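Local coordinates for protein BugD (Bordetella pertussis Tohama I, PDB 2F5X) that binds aspartic acid as a periplasmic solute receptor of the tripartite tricarboxylate transporter family, probably handing it on for uptake, at residues G29-V34 against I237-W242; V111-I116 against G148-L153; I169-T174 against M178-G183. All coordinates share one frame; numbering follows the deposited sequence.

Contact 1 (G29-V34 against I237-W242); sequences GPTDNV and IWHGMW. With ASP (aspartic acid), chain D.
T31 and H239 meet through one polar pair: T31 OG1 lies 3.3 Å from H239 NE2, at the edge of the imidazole and near its plane, in a hydrogen bond whose donor may be either atom. The threonine is turned with OG1 beside its own backbone N (chi1 -61°), and from there the oxygen also accepts a bond from the amino nitrogen of the bound aspartic acid, ASP N to T31 OG1 2.9 Å. Its methyl CG2 rests 3.9 Å from H239 CD2, so the two branches divide the polar and apolar work. Threonine suits the spot by carrying a hydroxyl for the polar partners and a methyl for the ring carbons.

The ring is kept from rotating at its far nitrogen. H239 ND1 donates to I237 O over 3.1 Å, the oxygen lying in the ring plane while the nitrogen stands above the carbonyl plane. H239 thus stands in the second shell and probably helps to hold T31 OG1 in place; the N-H of T31, at the first turn of its helix, reaches ASP OXT at 3.1 Å. V34 CG2 approaches the ring obliquely.

Helix 30-46 presents its N-terminus to the ligand here, with P30 and V34 against helix 193-201, while strand 236-244 runs between strands 76-81 and 102-117, where H81 meets the H239 ring edge-to-face.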
loop_
_atom_site.group_PDB
_atom_site.type_symbol
_atom_site.label_atom_id
_atom_site.label_comp_id
_atom_site.label_asym_id
_atom_site.label_seq_id
_atom_site.Cartn_x
_atom_site.Cartn_y
_atom_site.Cartn_z
ATOM N N GLY A 29 10.521 2.080 -0.320
ATOM C CA GLY A 29 9.193 2.675 -0.361
ATOM C C GLY A 29 8.339 2.254 0.827
ATOM O O GLY A 29 8.842 1.686 1.791
ATOM N N PRO A 30 7.047 2.548 0.764
ATOM C CA PRO A 30 6.162 2.400 1.932
ATOM C C PRO A 30 6.045 0.957 2.428
ATOM O O PRO A 30 6.198 0.699 3.619
ATOM C CB PRO A 30 4.823 2.956 1.441
ATOM C CG PRO A 30 4.910 2.993 -0.073
ATOM C CD PRO A 30 6.359 3.103 -0.415
ATOM N N THR A 31 5.781 0.020 1.528
ATOM C CA THR A 31 5.610 -1.370 1.943
ATOM C C THR A 31 6.937 -1.971 2.403
ATOM O O THR A 31 6.975 -2.764 3.344
ATOM C CB THR A 31 4.979 -2.182 0.810
ATOM O OG1 THR A 31 3.696 -1.624 0.513
ATOM C CG2 THR A 31 4.651 -3.613 1.261
ATOM N N ASP A 32 8.023 -1.587 1.740
ATOM C CA ASP A 32 9.360 -2.006 2.175
ATOM C C ASP A 32 9.675 -1.525 3.600
ATOM O O ASP A 32 10.275 -2.257 4.401
ATOM C CB ASP A 32 10.412 -1.487 1.188
ATOM C CG ASP A 32 11.780 -2.063 1.451
ATOM O OD1 ASP A 32 11.920 -3.314 1.441
ATOM O OD2 ASP A 32 12.766 -1.340 1.695
ATOM N N ASN A 33 9.272 -0.294 3.907
ATOM C CA ASN A 33 9.479 0.276 5.241
ATOM C C ASN A 33 8.756 -0.554 6.300
ATOM O O ASN A 33 9.321 -0.857 7.350
ATOM C CB ASN A 33 9.017 1.735 5.298
ATOM C CG ASN A 33 9.944 2.682 4.535
ATOM O OD1 ASN A 33 11.081 2.338 4.212
ATOM N ND2 ASN A 33 9.461 3.888 4.262
ATOM N N VAL A 34 7.506 -0.924 6.017
ATOM C CA VAL A 34 6.742 -1.769 6.933
ATOM C C VAL A 34 7.431 -3.130 7.076
ATOM O O VAL A 34 7.635 -3.627 8.181
ATOM C CB VAL A 34 5.283 -1.962 6.446
ATOM C CG1 VAL A 34 4.542 -2.972 7.326
ATOM C CG2 VAL A 34 4.542 -0.634 6.430
ATOM N N ILE A 237 -4.860 1.919 3.352
ATOM C CA ILE A 237 -4.125 0.832 2.716
ATOM C C ILE A 237 -3.754 -0.208 3.768
ATOM O O ILE A 237 -2.698 -0.123 4.413
ATOM C CB ILE A 237 -2.908 1.396 1.953
ATOM C CG1 ILE A 237 -3.381 2.387 0.867
ATOM C CG2 ILE A 237 -2.063 0.273 1.315
ATOM C CD1 ILE A 237 -4.360 1.822 -0.181
ATOM N N TRP A 238 -4.655 -1.165 3.971
ATOM C CA TRP A 238 -4.364 -2.274 4.863
ATOM C C TRP A 238 -3.309 -3.154 4.205
ATOM O O TRP A 238 -3.179 -3.182 2.973
ATOM C CB TRP A 238 -5.628 -3.087 5.197
ATOM C CG TRP A 238 -6.381 -3.573 3.979
ATOM C CD1 TRP A 238 -7.422 -2.946 3.350
ATOM C CD2 TRP A 238 -6.161 -4.797 3.268
ATOM N NE1 TRP A 238 -7.854 -3.699 2.280
ATOM C CE2 TRP A 238 -7.105 -4.847 2.213
ATOM C CE3 TRP A 238 -5.260 -5.871 3.420
ATOM C CZ2 TRP A 238 -7.172 -5.920 1.310
ATOM C CZ3 TRP A 238 -5.330 -6.946 2.521
ATOM C CH2 TRP A 238 -6.275 -6.953 1.476
ATOM N N HIS A 239 -2.539 -3.835 5.042
ATOM C CA HIS A 239 -1.496 -4.760 4.611
ATOM C C HIS A 239 -1.783 -6.122 5.246
ATOM O O HIS A 239 -2.242 -6.197 6.399
ATOM C CB HIS A 239 -0.118 -4.294 5.101
ATOM C CG HIS A 239 0.478 -3.160 4.312
ATOM N ND1 HIS A 239 -0.142 -1.938 4.152
ATOM C CD2 HIS A 239 1.670 -3.060 3.674
ATOM C CE1 HIS A 239 0.631 -1.144 3.433
ATOM N NE2 HIS A 239 1.738 -1.800 3.130
ATOM N N GLY A 240 -1.498 -7.187 4.495
ATOM C CA GLY A 240 -1.654 -8.550 4.981
ATOM C C GLY A 240 -0.396 -9.370 4.762
ATOM O O GLY A 240 0.500 -8.972 4.014
HETATM N N MSE A 241 -0.334 -10.522 5.421
HETATM C CA MSE A 241 0.753 -11.461 5.234
HETATM C C MSE A 241 0.137 -12.799 4.841
HETATM O O MSE A 241 -0.829 -13.229 5.457
HETATM C CB MSE A 241 1.572 -11.599 6.522
HETATM C CG MSE A 241 2.683 -12.625 6.426
HETATM SE SE MSE A 241 3.683 -12.680 8.070
HETATM C CE MSE A 241 4.500 -11.042 7.935
ATOM N N TRP A 242 0.688 -13.424 3.800
ATOM C CA TRP A 242 0.178 -14.692 3.277
ATOM C C TRP A 242 1.313 -15.688 3.044
ATOM O O TRP A 242 2.456 -15.292 2.782
ATOM C CB TRP A 242 -0.471 -14.466 1.911
ATOM C CG TRP A 242 -1.760 -13.673 1.831
ATOM C CD1 TRP A 242 -3.033 -14.183 1.755
ATOM C CD2 TRP A 242 -1.895 -12.255 1.684
ATOM N NE1 TRP A 242 -3.948 -13.169 1.603
ATOM C CE2 TRP A 242 -3.281 -11.972 1.550
ATOM C CE3 TRP A 242 -0.987 -11.183 1.662
ATOM C CZ2 TRP A 242 -3.777 -10.670 1.405
ATOM C CZ3 TRP A 242 -1.485 -9.884 1.504
ATOM C CH2 TRP A 242 -2.867 -9.642 1.393
HETATM N N ASP D . 3.050 0.297 -1.522
HETATM C CA ASP D . 3.815 0.495 -2.788
HETATM C C ASP D . 5.316 0.521 -2.541
HETATM O O ASP D . 6.079 1.089 -3.345
HETATM C CB ASP D . 3.382 1.782 -3.479
HETATM C CG ASP D . 1.959 1.721 -3.968
HETATM O OD1 ASP D . 1.427 2.792 -4.347
HETATM O OD2 ASP D . 1.303 0.648 -4.010
HETATM O OXT ASP D . 5.748 -0.028 -1.527
#

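Contact 2 (V111-I116 against G148-L153); sequences VPMTII and GAASHL. With ASP (aspartic acid), chain D.
The ligand pocket of this periplasmic binding protein has one of its walls here, where the N-terminus of helix 150-162 takes hold of the side-chain carboxylate of the bound aspartic acid. Successive backbone N-H groups of the first turn divide its two oxygens: A150 N donates to ASP OD2 and S151 N to ASP OD1, each at 2.8 Å and both fairly straight, with angles of 153° and 156°. The hydroxyl of S151 adds a third bond, OG to ASP OD1 at 2.7 Å. OG reaches that oxygen from a position between the backbone N and the carbonyl carbon; it also takes a hydrogen bond from A145 N. OD1 is therefore gripped twice and OD2 once by this turn, and the positive end of the helix dipole would favour the charged carboxylate.

Small residues suit the place. The methyls of A149 and A150 pack close to the carboxylate, and a short side chain lets it come down onto the N-H groups. G148, just before the N-cap residue A149, has a positive phi, a conformation that glycine adopts easily.

From 111-116 the side chain that reaches the turn is that of the selenomethionine M113, which points toward the helix. Its long, flexible and apolar chain reaches from sheet to helix, extended at chi2 and then bent at chi3 (77°), which turns its terminal methyl onto the first turn. There M113 CE rests 4.1 Å from A150 CB and 3.5 Å from A150 O.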
loop_
_atom_site.group_PDB
_atom_site.type_symbol
_atom_site.label_atom_id
_atom_site.label_comp_id
_atom_site.label_asym_id
_atom_site.label_seq_id
_atom_site.Cartn_x
_atom_site.Cartn_y
_atom_site.Cartn_z
ATOM N N VAL A 111 -2.619 1.923 6.557
ATOM C CA VAL A 111 -1.834 3.138 6.288
ATOM C C VAL A 111 -2.650 4.144 5.490
ATOM O O VAL A 111 -3.168 3.808 4.428
ATOM C CB VAL A 111 -0.526 2.793 5.521
ATOM C CG1 VAL A 111 0.415 4.012 5.404
ATOM C CG2 VAL A 111 0.202 1.627 6.213
ATOM N N PRO A 112 -2.735 5.387 5.968
ATOM C CA PRO A 112 -3.454 6.427 5.227
ATOM C C PRO A 112 -2.591 6.997 4.111
ATOM O O PRO A 112 -1.376 6.760 4.072
ATOM C CB PRO A 112 -3.742 7.484 6.301
ATOM C CG PRO A 112 -2.582 7.355 7.274
ATOM C CD PRO A 112 -2.177 5.896 7.238
HETATM N N MSE A 113 -3.218 7.726 3.200
HETATM C CA MSE A 113 -2.484 8.336 2.097
HETATM C C MSE A 113 -2.534 9.869 2.116
HETATM O O MSE A 113 -3.431 10.473 2.727
HETATM C CB MSE A 113 -2.960 7.751 0.768
HETATM C CG MSE A 113 -2.833 6.219 0.739
HETATM SE SE MSE A 113 -3.419 5.503 -0.929
HETATM C CE MSE A 113 -1.803 5.992 -1.972
ATOM N N THR A 114 -1.542 10.476 1.467
ATOM C CA THR A 114 -1.442 11.920 1.311
ATOM C C THR A 114 -1.367 12.279 -0.161
ATOM O O THR A 114 -0.621 11.643 -0.916
ATOM C CB THR A 114 -0.149 12.458 1.978
ATOM O OG1 THR A 114 0.982 11.698 1.508
ATOM C CG2 THR A 114 -0.185 12.228 3.493
ATOM N N ILE A 115 -2.126 13.301 -0.557
ATOM C CA ILE A 115 -2.015 13.889 -1.894
ATOM C C ILE A 115 -0.890 14.913 -1.833
ATOM O O ILE A 115 -0.975 15.876 -1.073
ATOM C CB ILE A 115 -3.340 14.583 -2.315
ATOM C CG1 ILE A 115 -4.532 13.614 -2.249
ATOM C CG2 ILE A 115 -3.201 15.263 -3.716
ATOM C CD1 ILE A 115 -4.688 12.745 -3.421
ATOM N N ILE A 116 0.164 14.685 -2.615
ATOM C CA ILE A 116 1.340 15.548 -2.599
ATOM C C ILE A 116 1.732 15.968 -4.013
ATOM O O ILE A 116 1.294 15.372 -5.003
ATOM C CB ILE A 116 2.558 14.853 -1.903
ATOM C CG1 ILE A 116 2.972 13.564 -2.645
ATOM C CG2 ILE A 116 2.291 14.606 -0.411
ATOM C CD1 ILE A 116 4.315 12.994 -2.149
ATOM N N GLY A 148 -2.958 -1.547 -10.075
ATOM C CA GLY A 148 -2.967 -2.456 -8.931
ATOM C C GLY A 148 -2.333 -1.890 -7.668
ATOM O O GLY A 148 -2.510 -2.453 -6.592
ATOM N N ALA A 149 -1.592 -0.788 -7.787
ATOM C CA ALA A 149 -0.910 -0.193 -6.633
ATOM C C ALA A 149 -1.870 0.630 -5.775
ATOM O O ALA A 149 -2.967 0.975 -6.218
ATOM C CB ALA A 149 0.266 0.681 -7.103
ATOM N N ALA A 150 -1.438 0.964 -4.560
ATOM C CA ALA A 150 -2.194 1.859 -3.680
ATOM C C ALA A 150 -2.283 3.240 -4.324
ATOM O O ALA A 150 -3.350 3.867 -4.358
ATOM C CB ALA A 150 -1.511 1.951 -2.308
ATOM N N SER A 151 -1.153 3.702 -4.851
ATOM C CA SER A 151 -1.088 4.995 -5.518
ATOM C C SER A 151 -1.925 5.001 -6.793
ATOM O O SER A 151 -2.392 6.051 -7.220
ATOM C CB SER A 151 0.370 5.373 -5.824
ATOM O OG SER A 151 1.035 4.337 -6.531
ATOM N N HIS A 152 -2.115 3.825 -7.394
ATOM C CA HIS A 152 -2.991 3.703 -8.561
ATOM C C HIS A 152 -4.462 3.852 -8.171
ATOM O O HIS A 152 -5.209 4.587 -8.829
ATOM C CB HIS A 152 -2.765 2.376 -9.291
ATOM C CG HIS A 152 -3.817 2.075 -10.316
ATOM N ND1 HIS A 152 -4.816 1.150 -10.105
ATOM C CD2 HIS A 152 -4.033 2.593 -11.551
ATOM C CE1 HIS A 152 -5.615 1.124 -11.159
ATOM N NE2 HIS A 152 -5.160 1.989 -12.053
ATOM N N LEU A 153 -4.871 3.149 -7.113
ATOM C CA LEU A 153 -6.238 3.244 -6.607
ATOM C C LEU A 153 -6.582 4.689 -6.233
ATOM O O LEU A 153 -7.588 5.244 -6.696
ATOM C CB LEU A 153 -6.438 2.309 -5.401
ATOM C CG LEU A 153 -7.730 2.519 -4.586
ATOM C CD1 LEU A 153 -8.979 2.247 -5.455
ATOM C CD2 LEU A 153 -7.730 1.640 -3.361
HETATM N N ASP D . 3.050 0.297 -1.522
HETATM C CA ASP D . 3.815 0.495 -2.788
HETATM C C ASP D . 5.316 0.521 -2.541
HETATM O O ASP D . 6.079 1.089 -3.345
HETATM C CB ASP D . 3.382 1.782 -3.479
HETATM C CG ASP D . 1.959 1.721 -3.968
HETATM O OD1 ASP D . 1.427 2.792 -4.347
HETATM O OD2 ASP D . 1.303 0.648 -4.010
HETATM O OXT ASP D . 5.748 -0.028 -1.527
#

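Contact 3 (I169-T174 against M178-G183); sequences IPYKGT and MNDLLG. With ASP (aspartic acid), chain D.
Y171 OH donates a short hydrogen bond to D180 OD2, 2.6 Å away, and the carboxylate accepts it on the anti lone pair of OD2, the lone pair facing away from the other carboxylate oxygen. OD2 lies in the plane of the phenol at its edge, yet the carboxylate itself is turned almost perpendicular to the ring, the two planes 83° apart. With CG beside its backbone N (chi1 -66°), the tyrosine sends its ring across to the helix, and its length carries the hydroxyl from the loop to the helix.

The second bond is a backbone bond in the opening turn of helix 174-182, M178 N to T174 O at 2.8 Å. T174 opens that helix after the N-cap residue G173, and its own N-H reaches ASP O at 3.0 Å, while T174 OG1 is bonded to D191. G173 suits its place because a side chain there would crowd the ligand carboxylate.

Beyond these bonds, M178 CB lies against T174 O, while the rest of the selenomethionine chain bends away toward helix 193-201 and I116.

The tyrosine-aspartate bond thus ties the strand-to-helix loop to the second turn of the helix whose first N-H binds the ligand, and the negative partner would be expected to polarise the phenol.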
loop_
_atom_site.group_PDB
_atom_site.type_symbol
_atom_site.label_atom_id
_atom_site.label_comp_id
_atom_site.label_asym_id
_atom_site.label_seq_id
_atom_site.Cartn_x
_atom_site.Cartn_y
_atom_site.Cartn_z
ATOM N N ILE A 169 2.201 8.197 -15.077
ATOM C CA ILE A 169 3.485 7.530 -15.220
ATOM C C ILE A 169 3.628 6.448 -14.152
ATOM O O ILE A 169 3.660 6.764 -12.958
ATOM C CB ILE A 169 4.650 8.550 -15.114
ATOM C CG1 ILE A 169 4.483 9.691 -16.130
ATOM C CG2 ILE A 169 5.997 7.836 -15.301
ATOM C CD1 ILE A 169 5.355 10.902 -15.842
ATOM N N PRO A 170 3.693 5.182 -14.567
ATOM C CA PRO A 170 3.850 4.071 -13.619
ATOM C C PRO A 170 5.317 3.730 -13.293
ATOM O O PRO A 170 6.195 3.754 -14.182
ATOM C CB PRO A 170 3.167 2.909 -14.347
ATOM C CG PRO A 170 3.538 3.156 -15.807
ATOM C CD PRO A 170 3.576 4.698 -15.959
ATOM N N TYR A 171 5.563 3.450 -12.014
ATOM C CA TYR A 171 6.878 3.073 -11.491
ATOM C C TYR A 171 6.771 1.720 -10.788
ATOM O O TYR A 171 5.664 1.248 -10.522
ATOM C CB TYR A 171 7.356 4.119 -10.479
ATOM C CG TYR A 171 7.631 5.483 -11.074
ATOM C CD1 TYR A 171 8.929 5.865 -11.396
ATOM C CD2 TYR A 171 6.596 6.395 -11.296
ATOM C CE1 TYR A 171 9.197 7.128 -11.937
ATOM C CE2 TYR A 171 6.849 7.652 -11.845
ATOM C CZ TYR A 171 8.154 8.014 -12.157
ATOM O OH TYR A 171 8.413 9.247 -12.696
ATOM N N LYS A 172 7.911 1.106 -10.469
ATOM C CA LYS A 172 7.917 -0.186 -9.775
ATOM C C LYS A 172 7.649 -0.054 -8.279
ATOM O O LYS A 172 7.729 -1.034 -7.533
ATOM C CB LYS A 172 9.239 -0.923 -10.018
ATOM C CG LYS A 172 9.344 -1.517 -11.417
ATOM C CD LYS A 172 10.721 -2.135 -11.645
ATOM C CE LYS A 172 10.743 -3.004 -12.900
ATOM N NZ LYS A 172 9.967 -2.438 -14.044
ATOM N N GLY A 173 7.375 1.165 -7.838
ATOM C CA GLY A 173 7.090 1.446 -6.440
ATOM C C GLY A 173 7.046 2.944 -6.259
ATOM O O GLY A 173 7.445 3.683 -7.165
ATOM N N THR A 174 6.558 3.420 -5.119
ATOM C CA THR A 174 6.599 4.876 -4.915
ATOM C C THR A 174 7.924 5.403 -4.385
ATOM O O THR A 174 8.084 6.615 -4.274
ATOM C CB THR A 174 5.435 5.396 -4.055
ATOM O OG1 THR A 174 5.379 4.642 -2.834
ATOM C CG2 THR A 174 4.099 5.142 -4.768
HETATM N N MSE A 178 8.840 8.747 -5.960
HETATM C CA MSE A 178 9.227 9.857 -5.083
HETATM C C MSE A 178 10.528 10.518 -5.534
HETATM O O MSE A 178 10.649 11.752 -5.493
HETATM C CB MSE A 178 9.359 9.397 -3.626
HETATM C CG MSE A 178 9.775 10.512 -2.667
HETATM SE SE MSE A 178 8.453 11.944 -2.482
HETATM C CE MSE A 178 7.223 10.990 -1.235
ATOM N N ASN A 179 11.493 9.701 -5.961
ATOM C CA ASN A 179 12.736 10.226 -6.528
ATOM C C ASN A 179 12.434 11.220 -7.649
ATOM O O ASN A 179 12.993 12.317 -7.686
ATOM C CB ASN A 179 13.604 9.096 -7.094
ATOM C CG ASN A 179 14.268 8.255 -6.022
ATOM O OD1 ASN A 179 14.344 7.020 -6.149
ATOM N ND2 ASN A 179 14.773 8.904 -4.969
ATOM N N ASP A 180 11.554 10.826 -8.564
ATOM C CA ASP A 180 11.210 11.682 -9.689
ATOM C C ASP A 180 10.412 12.907 -9.244
ATOM O O ASP A 180 10.589 13.997 -9.799
ATOM C CB ASP A 180 10.454 10.907 -10.768
ATOM C CG ASP A 180 11.378 10.293 -11.804
ATOM O OD1 ASP A 180 12.616 10.351 -11.630
ATOM O OD2 ASP A 180 10.948 9.746 -12.834
ATOM N N LEU A 181 9.543 12.739 -8.248
ATOM C CA LEU A 181 8.771 13.873 -7.739
ATOM C C LEU A 181 9.704 14.901 -7.102
ATOM O O LEU A 181 9.610 16.106 -7.378
ATOM C CB LEU A 181 7.713 13.401 -6.734
ATOM C CG LEU A 181 6.696 14.442 -6.262
ATOM C CD1 LEU A 181 5.539 14.509 -7.229
ATOM C CD2 LEU A 181 6.177 14.060 -4.880
ATOM N N LEU A 182 10.629 14.420 -6.273
ATOM C CA LEU A 182 11.634 15.293 -5.667
ATOM C C LEU A 182 12.511 15.949 -6.727
ATOM O O LEU A 182 12.946 17.093 -6.556
ATOM C CB LEU A 182 12.501 14.527 -4.663
ATOM C CG LEU A 182 11.805 14.043 -3.392
ATOM C CD1 LEU A 182 12.728 13.100 -2.619
ATOM C CD2 LEU A 182 11.367 15.197 -2.509
ATOM N N GLY A 183 12.737 15.238 -7.828
ATOM C CA GLY A 183 13.548 15.736 -8.931
ATOM C C GLY A 183 12.778 16.618 -9.894
ATOM O O GLY A 183 13.341 17.082 -10.893
HETATM N N ASP D . 3.050 0.297 -1.522
HETATM C CA ASP D . 3.815 0.495 -2.788
HETATM C C ASP D . 5.316 0.521 -2.541
HETATM O O ASP D . 6.079 1.089 -3.345
HETATM C CB ASP D . 3.382 1.782 -3.479
HETATM C CG ASP D . 1.959 1.721 -3.968
HETATM O OD1 ASP D . 1.427 2.792 -4.347
HETATM O OD2 ASP D . 1.303 0.648 -4.010
HETATM O OXT ASP D . 5.748 -0.028 -1.527
#

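In the fold
All three contacts converge on the same aspartic acid, each bringing the N-terminus of a helix to it: contacts 1 and 3 serve its main carboxylate, contact 1 its amino group as well, contact 2 the side-chain carboxylate. Contacts 1 and 2 are buried near the centre of the chain and lie on neighbouring strands 236-244 and 102-117 of the sheet that contact 3 also reaches; I237 of contact 1 packs on both A150 and M113 of contact 2. The centre of contact 3 is about 15 Å from the centre of the chain; partly buried, it joins contact 2 through I116 against M178 and L181. Across the segments, contact 1 relies on a histidine-threonine bond, contact 2 on apolar packing, and contact 3 on a tyrosine-carboxylate bond.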